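Local coordinates for Glyoxalase/Bleomycin resistance protein/dioxygenase domain (Frankia sp., PDB 2RK0), which is of unestablished function but belongs to the glyoxalase/bleomycin resistance/dioxygenase superfamily and may, like its relatives, act as an enzyme or a small-molecule binder, at residues V6-L16 / L51-G62; E90-T101 / W110-D118. All coordinates share one frame; numbering follows the deposited sequence.

Contact 1: residues V6-L16 / L51-G62; sequences VSHVSLTVRDL and LSIVLREHDGGG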
loop_
_atom_site.group_PDB
_atom_site.type_symbol
_atom_site.label_atom_id
_atom_site.label_comp_id
_atom_site.label_asym_id
_atom_site.label_seq_id
_atom_site.Cartn_x
_atom_site.Cartn_y
_atom_site.Cartn_z
ATOM N N VAL A 6 -2.804 7.240 -5.093
ATOM C CA VAL A 6 -1.913 6.131 -5.385
ATOM C C VAL A 6 -1.858 5.818 -6.874
ATOM O O VAL A 6 -2.880 5.548 -7.498
ATOM C CB VAL A 6 -2.343 4.839 -4.632
ATOM C CG1 VAL A 6 -1.405 3.691 -4.981
ATOM C CG2 VAL A 6 -2.340 5.079 -3.127
ATOM N N SER A 7 -0.659 5.858 -7.444
ATOM C CA SER A 7 -0.480 5.542 -8.855
ATOM C C SER A 7 -0.554 4.018 -8.985
ATOM O O SER A 7 -1.195 3.475 -9.888
ATOM C CB SER A 7 0.880 6.049 -9.329
ATOM O OG SER A 7 1.060 5.759 -10.699
ATOM N N HIS A 8 0.115 3.334 -8.066
ATOM C CA HIS A 8 0.099 1.881 -8.039
ATOM C C HIS A 8 0.851 1.336 -6.844
ATOM O O HIS A 8 1.664 2.023 -6.225
ATOM C CB HIS A 8 0.688 1.290 -9.322
ATOM C CG HIS A 8 2.148 1.553 -9.503
ATOM N ND1 HIS A 8 2.629 2.589 -10.278
ATOM C CD2 HIS A 8 3.237 0.897 -9.033
ATOM C CE1 HIS A 8 3.949 2.557 -10.280
ATOM N NE2 HIS A 8 4.343 1.538 -9.532
ATOM N N VAL A 9 0.563 0.089 -6.514
ATOM C CA VAL A 9 1.225 -0.548 -5.392
ATOM C C VAL A 9 1.992 -1.738 -5.916
ATOM O O VAL A 9 1.442 -2.585 -6.614
ATOM C CB VAL A 9 0.217 -1.044 -4.348
ATOM C CG1 VAL A 9 0.966 -1.671 -3.172
ATOM C CG2 VAL A 9 -0.653 0.111 -3.879
ATOM N N SER A 10 3.275 -1.796 -5.593
ATOM C CA SER A 10 4.078 -2.917 -6.033
ATOM C C SER A 10 4.333 -3.801 -4.817
ATOM O O SER A 10 4.886 -3.344 -3.816
ATOM C CB SER A 10 5.392 -2.415 -6.629
ATOM O OG SER A 10 6.108 -3.495 -7.193
ATOM N N LEU A 11 3.910 -5.057 -4.908
ATOM C CA LEU A 11 4.068 -6.016 -3.824
ATOM C C LEU A 11 5.132 -7.055 -4.133
ATOM O O LEU A 11 5.259 -7.512 -5.268
ATOM C CB LEU A 11 2.748 -6.747 -3.561
ATOM C CG LEU A 11 1.519 -5.895 -3.230
ATOM C CD1 LEU A 11 0.342 -6.819 -2.946
ATOM C CD2 LEU A 11 1.799 -5.002 -2.018
ATOM N N THR A 12 5.904 -7.415 -3.116
ATOM C CA THR A 12 6.926 -8.435 -3.265
ATOM C C THR A 12 6.280 -9.767 -2.898
ATOM O O THR A 12 5.682 -9.900 -1.824
ATOM C CB THR A 12 8.118 -8.169 -2.332
ATOM O OG1 THR A 12 8.877 -7.059 -2.835
ATOM C CG2 THR A 12 9.008 -9.413 -2.237
ATOM N N VAL A 13 6.386 -10.734 -3.800
ATOM C CA VAL A 13 5.801 -12.056 -3.586
ATOM C C VAL A 13 6.826 -13.159 -3.831
ATOM O O VAL A 13 7.733 -13.003 -4.643
ATOM C CB VAL A 13 4.586 -12.278 -4.519
ATOM C CG1 VAL A 13 3.505 -11.254 -4.190
ATOM C CG2 VAL A 13 5.008 -12.162 -5.980
ATOM N N ARG A 14 6.673 -14.272 -3.124
ATOM C CA ARG A 14 7.605 -15.388 -3.254
ATOM C C ARG A 14 7.503 -16.090 -4.607
ATOM O O ARG A 14 8.514 -16.414 -5.226
ATOM C CB ARG A 14 7.367 -16.401 -2.128
ATOM C CG ARG A 14 8.342 -17.570 -2.126
ATOM C CD ARG A 14 8.269 -18.327 -0.804
ATOM N NE ARG A 14 9.384 -19.256 -0.635
ATOM C CZ ARG A 14 9.474 -20.442 -1.230
ATOM N NH1 ARG A 14 8.507 -20.858 -2.043
ATOM N NH2 ARG A 14 10.532 -21.212 -1.007
ATOM N N ASP A 15 6.276 -16.316 -5.058
ATOM C CA ASP A 15 6.044 -16.975 -6.332
ATOM C C ASP A 15 5.083 -16.162 -7.199
ATOM O O ASP A 15 3.879 -16.108 -6.936
ATOM C CB ASP A 15 5.477 -18.374 -6.093
ATOM C CG ASP A 15 5.384 -19.186 -7.369
ATOM O OD1 ASP A 15 4.774 -18.700 -8.341
ATOM O OD2 ASP A 15 5.921 -20.309 -7.400
ATOM N N LEU A 16 5.625 -15.538 -8.240
ATOM C CA LEU A 16 4.841 -14.706 -9.142
ATOM C C LEU A 16 3.580 -15.366 -9.700
ATOM O O LEU A 16 2.482 -14.808 -9.603
ATOM C CB LEU A 16 5.714 -14.221 -10.300
ATOM C CG LEU A 16 5.007 -13.283 -11.287
ATOM C CD1 LEU A 16 4.454 -12.076 -10.546
ATOM C CD2 LEU A 16 5.982 -12.850 -12.372
ATOM N N LEU A 51 -7.401 0.569 -9.523
ATOM C CA LEU A 51 -6.117 0.461 -8.824
ATOM C C LEU A 51 -5.137 -0.494 -9.486
ATOM O O LEU A 51 -5.460 -1.655 -9.749
ATOM C CB LEU A 51 -6.311 0.030 -7.366
ATOM C CG LEU A 51 -4.992 -0.141 -6.596
ATOM C CD1 LEU A 51 -4.222 1.171 -6.566
ATOM C CD2 LEU A 51 -5.275 -0.618 -5.188
ATOM N N SER A 52 -3.937 0.008 -9.754
ATOM C CA SER A 52 -2.888 -0.795 -10.367
ATOM C C SER A 52 -2.066 -1.485 -9.293
ATOM O O SER A 52 -1.622 -0.853 -8.336
ATOM C CB SER A 52 -1.946 0.069 -11.216
ATOM O OG SER A 52 -2.388 0.176 -12.557
ATOM N N ILE A 53 -1.872 -2.785 -9.462
ATOM C CA ILE A 53 -1.072 -3.559 -8.531
ATOM C C ILE A 53 -0.038 -4.352 -9.308
ATOM O O ILE A 53 -0.372 -5.112 -10.224
ATOM C CB ILE A 53 -1.919 -4.547 -7.711
ATOM C CG1 ILE A 53 -2.860 -3.779 -6.790
ATOM C CG2 ILE A 53 -1.004 -5.453 -6.885
ATOM C CD1 ILE A 53 -3.723 -4.663 -5.951
ATOM N N VAL A 54 1.222 -4.163 -8.942
ATOM C CA VAL A 54 2.302 -4.873 -9.597
ATOM C C VAL A 54 2.813 -5.932 -8.629
ATOM O O VAL A 54 3.115 -5.630 -7.476
ATOM C CB VAL A 54 3.465 -3.925 -9.967
ATOM C CG1 VAL A 54 4.532 -4.695 -10.737
ATOM C CG2 VAL A 54 2.938 -2.743 -10.801
ATOM N N LEU A 55 2.869 -7.176 -9.097
ATOM C CA LEU A 55 3.361 -8.289 -8.291
ATOM C C LEU A 55 4.813 -8.469 -8.706
ATOM O O LEU A 55 5.126 -8.493 -9.895
ATOM C CB LEU A 55 2.549 -9.555 -8.580
ATOM C CG LEU A 55 1.039 -9.391 -8.355
ATOM C CD1 LEU A 55 0.292 -10.680 -8.671
ATOM C CD2 LEU A 55 0.794 -8.989 -6.916
ATOM N N ARG A 56 5.706 -8.596 -7.732
ATOM C CA ARG A 56 7.116 -8.722 -8.059
ATOM C C ARG A 56 7.847 -9.826 -7.289
ATOM O O ARG A 56 7.834 -9.861 -6.058
ATOM C CB ARG A 56 7.787 -7.366 -7.822
ATOM C CG ARG A 56 9.181 -7.226 -8.395
ATOM C CD ARG A 56 9.619 -5.766 -8.361
ATOM N NE ARG A 56 8.848 -4.944 -9.290
ATOM C CZ ARG A 56 9.143 -4.796 -10.580
ATOM N NH1 ARG A 56 10.199 -5.408 -11.099
ATOM N NH2 ARG A 56 8.380 -4.043 -11.354
ATOM N N GLU A 57 8.480 -10.726 -8.032
ATOM C CA GLU A 57 9.232 -11.814 -7.423
ATOM C C GLU A 57 10.717 -11.510 -7.569
ATOM O O GLU A 57 11.203 -11.316 -8.680
ATOM C CB GLU A 57 8.929 -13.143 -8.108
ATOM C CG GLU A 57 9.461 -14.344 -7.342
ATOM C CD GLU A 57 9.346 -15.642 -8.122
ATOM O OE1 GLU A 57 8.343 -15.816 -8.848
ATOM O OE2 GLU A 57 10.251 -16.493 -7.994
ATOM N N HIS A 58 11.425 -11.467 -6.442
ATOM C CA HIS A 58 12.858 -11.194 -6.415
ATOM C C HIS A 58 13.649 -12.503 -6.504
ATOM O O HIS A 58 13.393 -13.438 -5.747
ATOM C CB HIS A 58 13.209 -10.452 -5.120
ATOM C CG HIS A 58 12.614 -9.078 -5.031
ATOM N ND1 HIS A 58 13.339 -7.936 -5.295
ATOM C CD2 HIS A 58 11.356 -8.669 -4.748
ATOM C CE1 HIS A 58 12.552 -6.882 -5.178
ATOM N NE2 HIS A 58 11.345 -7.299 -4.847
ATOM N N ASP A 59 14.604 -12.577 -7.429
ATOM C CA ASP A 59 15.391 -13.802 -7.574
ATOM C C ASP A 59 16.005 -14.207 -6.244
ATOM O O ASP A 59 16.117 -15.391 -5.943
ATOM C CB ASP A 59 16.520 -13.623 -8.585
ATOM C CG ASP A 59 16.037 -13.138 -9.931
ATOM O OD1 ASP A 59 14.894 -13.459 -10.319
ATOM O OD2 ASP A 59 16.827 -12.445 -10.604
ATOM N N GLY A 60 16.405 -13.217 -5.454
ATOM C CA GLY A 60 17.010 -13.496 -4.166
ATOM C C GLY A 60 16.054 -13.349 -2.999
ATOM O O GLY A 60 16.480 -13.106 -1.864
ATOM N N GLY A 61 14.759 -13.486 -3.264
ATOM C CA GLY A 61 13.786 -13.375 -2.194
ATOM C C GLY A 61 13.268 -14.746 -1.804
ATOM O O GLY A 61 13.893 -15.763 -2.102
ATOM N N GLY A 62 12.125 -14.773 -1.126
ATOM C CA GLY A 62 11.535 -16.039 -0.732
ATOM C C GLY A 62 12.107 -16.703 0.508
ATOM O O GLY A 62 11.727 -17.833 0.821
HETATM O O HOH W 1 -4.050 2.952 -10.489
HETATM O O HOH W 2 10.321 -12.771 -4.054
HETATM O O HOH W 3 11.020 -15.218 -4.083
HETATM O O HOH W 4 13.205 -20.266 0.040
#
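Leu11 is gripped from both ends by strand 52-58: its N donates to Val54 O at 2.7 Å and its O accepts from Arg56 N. Parallel pairing of this kind runs from Val9 to Val13 and joins the first and last strands of one four-stranded βαβββ module of the glyoxalase superfamily. On the tightly packed, apolar side Leu55 turns to the same face as Val9, Leu11 and Ile53, and its CB meets Leu16 CD1 at 3.7 Å; Ser19 and Cys20 of helix 16-27 pack on Leu55, and Tyr23 on Leu11. Over the other face Asp74 of the second subunit bonds both Ser10 and His58, while Arg56 NH1 turns to Thr40 of its own chain. Past Val13, on the solvent side, the pairing opens and a water bridges Val13 O and His58 N. There the exposed Arg14, extended from CG to NE (chi2 166°, chi3 -167°), sends NE in the carbonyl plane onto a lone pair of Gly62 O at 3.1 Å. Glu57 OE1 takes the N-H of Leu16 at 2.8 Å, nearly straight at 176° but from above the carboxylate plane. Two acids thus share the start of helix 16-27, Glu57 on Leu16 N and Asp15 on Ile18 N.

Contact 2: residues E90-T101 / W110-D118; sequences EERLAKAGAAFT and WILAFRDAD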
loop_
_atom_site.group_PDB
_atom_site.type_symbol
_atom_site.label_atom_id
_atom_site.label_comp_id
_atom_site.label_asym_id
_atom_site.label_seq_id
_atom_site.Cartn_x
_atom_site.Cartn_y
_atom_site.Cartn_z
ATOM N N GLU A 90 -15.845 -12.879 0.779
ATOM C CA GLU A 90 -15.818 -13.966 1.755
ATOM C C GLU A 90 -16.042 -15.312 1.074
ATOM O O GLU A 90 -15.398 -16.300 1.409
ATOM C CB GLU A 90 -16.889 -13.761 2.828
ATOM C CG GLU A 90 -16.535 -12.754 3.893
ATOM C CD GLU A 90 -17.514 -12.793 5.049
ATOM O OE1 GLU A 90 -17.690 -13.875 5.647
ATOM O OE2 GLU A 90 -18.111 -11.747 5.366
ATOM N N GLU A 91 -16.966 -15.339 0.117
ATOM C CA GLU A 91 -17.276 -16.563 -0.613
ATOM C C GLU A 91 -16.051 -17.057 -1.374
ATOM O O GLU A 91 -15.712 -18.240 -1.328
ATOM C CB GLU A 91 -18.430 -16.309 -1.585
ATOM C CG GLU A 91 -19.721 -15.862 -0.906
ATOM C CD GLU A 91 -20.757 -15.319 -1.894
ATOM O OE1 GLU A 91 -21.087 -16.030 -2.866
ATOM O OE2 GLU A 91 -21.240 -14.180 -1.687
ATOM N N ARG A 92 -15.389 -16.147 -2.077
ATOM C CA ARG A 92 -14.197 -16.495 -2.843
ATOM C C ARG A 92 -13.049 -16.930 -1.936
ATOM O O ARG A 92 -12.357 -17.914 -2.216
ATOM C CB ARG A 92 -13.758 -15.302 -3.688
ATOM C CG ARG A 92 -14.703 -14.984 -4.832
ATOM C CD ARG A 92 -14.250 -13.745 -5.578
ATOM N NE ARG A 92 -15.109 -13.440 -6.713
ATOM C CZ ARG A 92 -14.971 -12.363 -7.478
ATOM N NH1 ARG A 92 -14.009 -11.484 -7.223
ATOM N NH2 ARG A 92 -15.787 -12.169 -8.505
ATOM N N LEU A 93 -12.844 -16.191 -0.849
ATOM C CA LEU A 93 -11.771 -16.514 0.091
ATOM C C LEU A 93 -11.980 -17.910 0.667
ATOM O O LEU A 93 -11.052 -18.714 0.719
ATOM C CB LEU A 93 -11.727 -15.483 1.227
ATOM C CG LEU A 93 -11.337 -14.059 0.806
ATOM C CD1 LEU A 93 -11.536 -13.097 1.974
ATOM C CD2 LEU A 93 -9.890 -14.047 0.333
ATOM N N ALA A 94 -13.208 -18.189 1.089
ATOM C CA ALA A 94 -13.546 -19.485 1.661
ATOM C C ALA A 94 -13.332 -20.590 0.636
ATOM O O ALA A 94 -12.667 -21.592 0.907
ATOM C CB ALA A 94 -14.988 -19.476 2.128
ATOM N N LYS A 95 -13.902 -20.398 -0.550
ATOM C CA LYS A 95 -13.785 -21.370 -1.628
ATOM C C LYS A 95 -12.313 -21.658 -1.919
ATOM O O LYS A 95 -11.935 -22.796 -2.196
ATOM C CB LYS A 95 -14.473 -20.830 -2.886
ATOM C CG LYS A 95 -15.275 -21.878 -3.655
ATOM C CD LYS A 95 -15.987 -21.281 -4.871
ATOM C CE LYS A 95 -17.031 -20.232 -4.476
ATOM N NZ LYS A 95 -18.180 -20.807 -3.717
ATOM N N ALA A 96 -11.482 -20.622 -1.840
ATOM C CA ALA A 96 -10.054 -20.757 -2.105
ATOM C C ALA A 96 -9.262 -21.273 -0.903
ATOM O O ALA A 96 -8.070 -21.573 -1.014
ATOM C CB ALA A 96 -9.488 -19.419 -2.562
ATOM N N GLY A 97 -9.919 -21.377 0.245
ATOM C CA GLY A 97 -9.235 -21.854 1.433
ATOM C C GLY A 97 -8.220 -20.841 1.938
ATOM O O GLY A 97 -7.226 -21.198 2.565
ATOM N N ALA A 98 -8.473 -19.567 1.659
ATOM C CA ALA A 98 -7.587 -18.497 2.097
ATOM C C ALA A 98 -7.795 -18.169 3.578
ATOM O O ALA A 98 -8.760 -18.626 4.197
ATOM C CB ALA A 98 -7.832 -17.256 1.254
ATOM N N ALA A 99 -6.884 -17.380 4.143
ATOM C CA ALA A 99 -6.983 -16.962 5.538
ATOM C C ALA A 99 -7.795 -15.667 5.612
ATOM O O ALA A 99 -7.516 -14.706 4.896
ATOM C CB ALA A 99 -5.593 -16.738 6.128
ATOM N N PHE A 100 -8.810 -15.650 6.471
ATOM C CA PHE A 100 -9.643 -14.466 6.621
ATOM C C PHE A 100 -10.600 -14.613 7.792
ATOM O O PHE A 100 -10.889 -15.722 8.243
ATOM C CB PHE A 100 -10.450 -14.207 5.337
ATOM C CG PHE A 100 -11.614 -15.149 5.145
ATOM C CD1 PHE A 100 -12.891 -14.797 5.571
ATOM C CD2 PHE A 100 -11.427 -16.395 4.552
ATOM C CE1 PHE A 100 -13.971 -15.678 5.408
ATOM C CE2 PHE A 100 -12.496 -17.286 4.384
ATOM C CZ PHE A 100 -13.768 -16.928 4.811
ATOM N N THR A 101 -11.074 -13.479 8.287
ATOM C CA THR A 101 -12.030 -13.469 9.382
ATOM C C THR A 101 -13.338 -12.954 8.802
ATOM O O THR A 101 -13.337 -12.206 7.826
ATOM C CB THR A 101 -11.585 -12.536 10.538
ATOM O OG1 THR A 101 -10.984 -11.350 10.001
ATOM C CG2 THR A 101 -10.591 -13.239 11.442
ATOM N N TRP A 110 -17.855 -1.590 7.962
ATOM C CA TRP A 110 -17.640 -3.034 8.018
ATOM C C TRP A 110 -16.265 -3.307 7.419
ATOM O O TRP A 110 -15.880 -2.690 6.423
ATOM C CB TRP A 110 -18.704 -3.768 7.190
ATOM C CG TRP A 110 -20.085 -3.688 7.757
ATOM C CD1 TRP A 110 -20.723 -4.640 8.492
ATOM C CD2 TRP A 110 -20.987 -2.579 7.662
ATOM N NE1 TRP A 110 -21.971 -4.198 8.865
ATOM C CE2 TRP A 110 -22.157 -2.932 8.371
ATOM C CE3 TRP A 110 -20.919 -1.314 7.053
ATOM C CZ2 TRP A 110 -23.259 -2.072 8.484
ATOM C CZ3 TRP A 110 -22.015 -0.457 7.166
ATOM C CH2 TRP A 110 -23.168 -0.842 7.881
ATOM N N ILE A 111 -15.526 -4.227 8.025
ATOM C CA ILE A 111 -14.200 -4.564 7.524
ATOM C C ILE A 111 -14.045 -6.069 7.380
ATOM O O ILE A 111 -14.485 -6.842 8.236
ATOM C CB ILE A 111 -13.089 -4.049 8.468
ATOM C CG1 ILE A 111 -13.141 -2.526 8.561
ATOM C CG2 ILE A 111 -11.716 -4.476 7.950
ATOM C CD1 ILE A 111 -12.168 -1.937 9.558
ATOM N N LEU A 112 -13.424 -6.473 6.282
ATOM C CA LEU A 112 -13.149 -7.876 6.020
ATOM C C LEU A 112 -11.630 -7.955 5.962
ATOM O O LEU A 112 -11.009 -7.367 5.078
ATOM C CB LEU A 112 -13.763 -8.295 4.684
ATOM C CG LEU A 112 -13.458 -9.700 4.162
ATOM C CD1 LEU A 112 -13.785 -10.729 5.224
ATOM C CD2 LEU A 112 -14.260 -9.950 2.886
ATOM N N ALA A 113 -11.023 -8.646 6.922
ATOM C CA ALA A 113 -9.571 -8.756 6.949
ATOM C C ALA A 113 -9.145 -10.104 6.385
ATOM O O ALA A 113 -9.665 -11.149 6.787
ATOM C CB ALA A 113 -9.061 -8.584 8.389
ATOM N N PHE A 114 -8.207 -10.083 5.440
ATOM C CA PHE A 114 -7.741 -11.319 4.825
ATOM C C PHE A 114 -6.269 -11.244 4.420
ATOM O O PHE A 114 -5.645 -10.178 4.465
ATOM C CB PHE A 114 -8.632 -11.663 3.619
ATOM C CG PHE A 114 -8.683 -10.584 2.556
ATOM C CD1 PHE A 114 -7.993 -10.741 1.353
ATOM C CD2 PHE A 114 -9.433 -9.425 2.750
ATOM C CE1 PHE A 114 -8.051 -9.765 0.346
ATOM C CE2 PHE A 114 -9.501 -8.435 1.755
ATOM C CZ PHE A 114 -8.809 -8.608 0.552
ATOM N N ARG A 115 -5.714 -12.385 4.031
ATOM C CA ARG A 115 -4.312 -12.452 3.641
ATOM C C ARG A 115 -4.176 -13.042 2.249
ATOM O O ARG A 115 -4.998 -13.851 1.836
ATOM C CB ARG A 115 -3.541 -13.344 4.613
ATOM C CG ARG A 115 -3.711 -12.984 6.067
ATOM C CD ARG A 115 -2.890 -11.780 6.428
ATOM N NE ARG A 115 -2.973 -11.493 7.854
ATOM C CZ ARG A 115 -1.931 -11.146 8.603
ATOM N NH1 ARG A 115 -0.727 -11.051 8.049
ATOM N NH2 ARG A 115 -2.091 -10.890 9.898
ATOM N N ASP A 116 -3.138 -12.647 1.523
ATOM C CA ASP A 116 -2.954 -13.215 0.201
ATOM C C ASP A 116 -2.068 -14.443 0.332
ATOM O O ASP A 116 -1.754 -14.863 1.450
ATOM C CB ASP A 116 -2.361 -12.187 -0.770
ATOM C CG ASP A 116 -0.901 -11.860 -0.492
ATOM O OD1 ASP A 116 -0.289 -12.403 0.460
ATOM O OD2 ASP A 116 -0.367 -11.038 -1.260
ATOM N N ALA A 117 -1.671 -15.017 -0.796
ATOM C CA ALA A 117 -0.841 -16.219 -0.798
ATOM C C ALA A 117 0.461 -16.090 -0.000
ATOM O O ALA A 117 1.005 -17.089 0.462
ATOM C CB ALA A 117 -0.541 -16.629 -2.230
ATOM N N ASP A 118 0.956 -14.865 0.160
ATOM C CA ASP A 118 2.181 -14.631 0.925
ATOM C C ASP A 118 1.886 -14.117 2.334
ATOM O O ASP A 118 2.773 -13.630 3.035
ATOM C CB ASP A 118 3.070 -13.637 0.180
ATOM C CG ASP A 118 3.782 -14.274 -0.989
ATOM O OD1 ASP A 118 4.873 -14.831 -0.773
ATOM O OD2 ASP A 118 3.243 -14.238 -2.114
HETATM O O HOH W 5 -4.571 -16.529 2.326
HETATM O O HOH W 6 -12.584 -9.265 9.189
#
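Ala99 to Thr101 lie beside strand 110-115 through a single bridge, Phe100 with Phe114, flanked by Arg115 N to Ala99 O and Thr101 N to Ala113 O, both 3.1 Å. A water carries the pairing one step on, between Ala99 N and Arg115 O. At the bridge, Phe100 CB and Phe114 CB meet at 3.6 Å. Both rings spring from the position between backbone N and carbonyl carbon (chi1 75° and 58°), but neither ring packs on the other. Leu93, from the last turns of the helix, crosses Phe114 at about a right angle, its CD1 3.6 Å from Phe114 CB and its CD2 near CD1 of the ring. The helix ends in a Schellman motif at Gly97, whose positive phi swings the chain back to the sheet; this is the passage from helix 83-96 to edge strand 104-106 in the second βαβββ module of the glyoxalase fold. With CG anti to the backbone N (chi1 174°), Leu112 extends to the helix and sets both methyls 3.7 Å from Glu90 CG; Glu90 OE2 bonds Thr103. Leu112 CD1 also sits 4.2 Å from Phe100 CD1, obliquely to that ring. On the outer side, Thr101 OG1 reaches a water that accepts from Ala113 N.

From the N terminus, strand 6-12 leads into helix 16-27 and two antiparallel strands before 52-58 returns beside it, so contact 1 closes a 34-residue loop and with it the first four-stranded sheet. The chain then crosses to the second sheet, which opens with strand 72-80 and is followed by helix 83-96. Contact 2 closes a much shorter loop, eight residues containing strand 104-106, and fastens the end of that helix to strand 109-115. The two loops follow in series, neither nested nor crossed, on opposite sides of the chain's centre. Even so they touch: Arg14 N probably donates to Asp118 OD1 at 3.0 Å, tying the first module to the turn after strand 109-115.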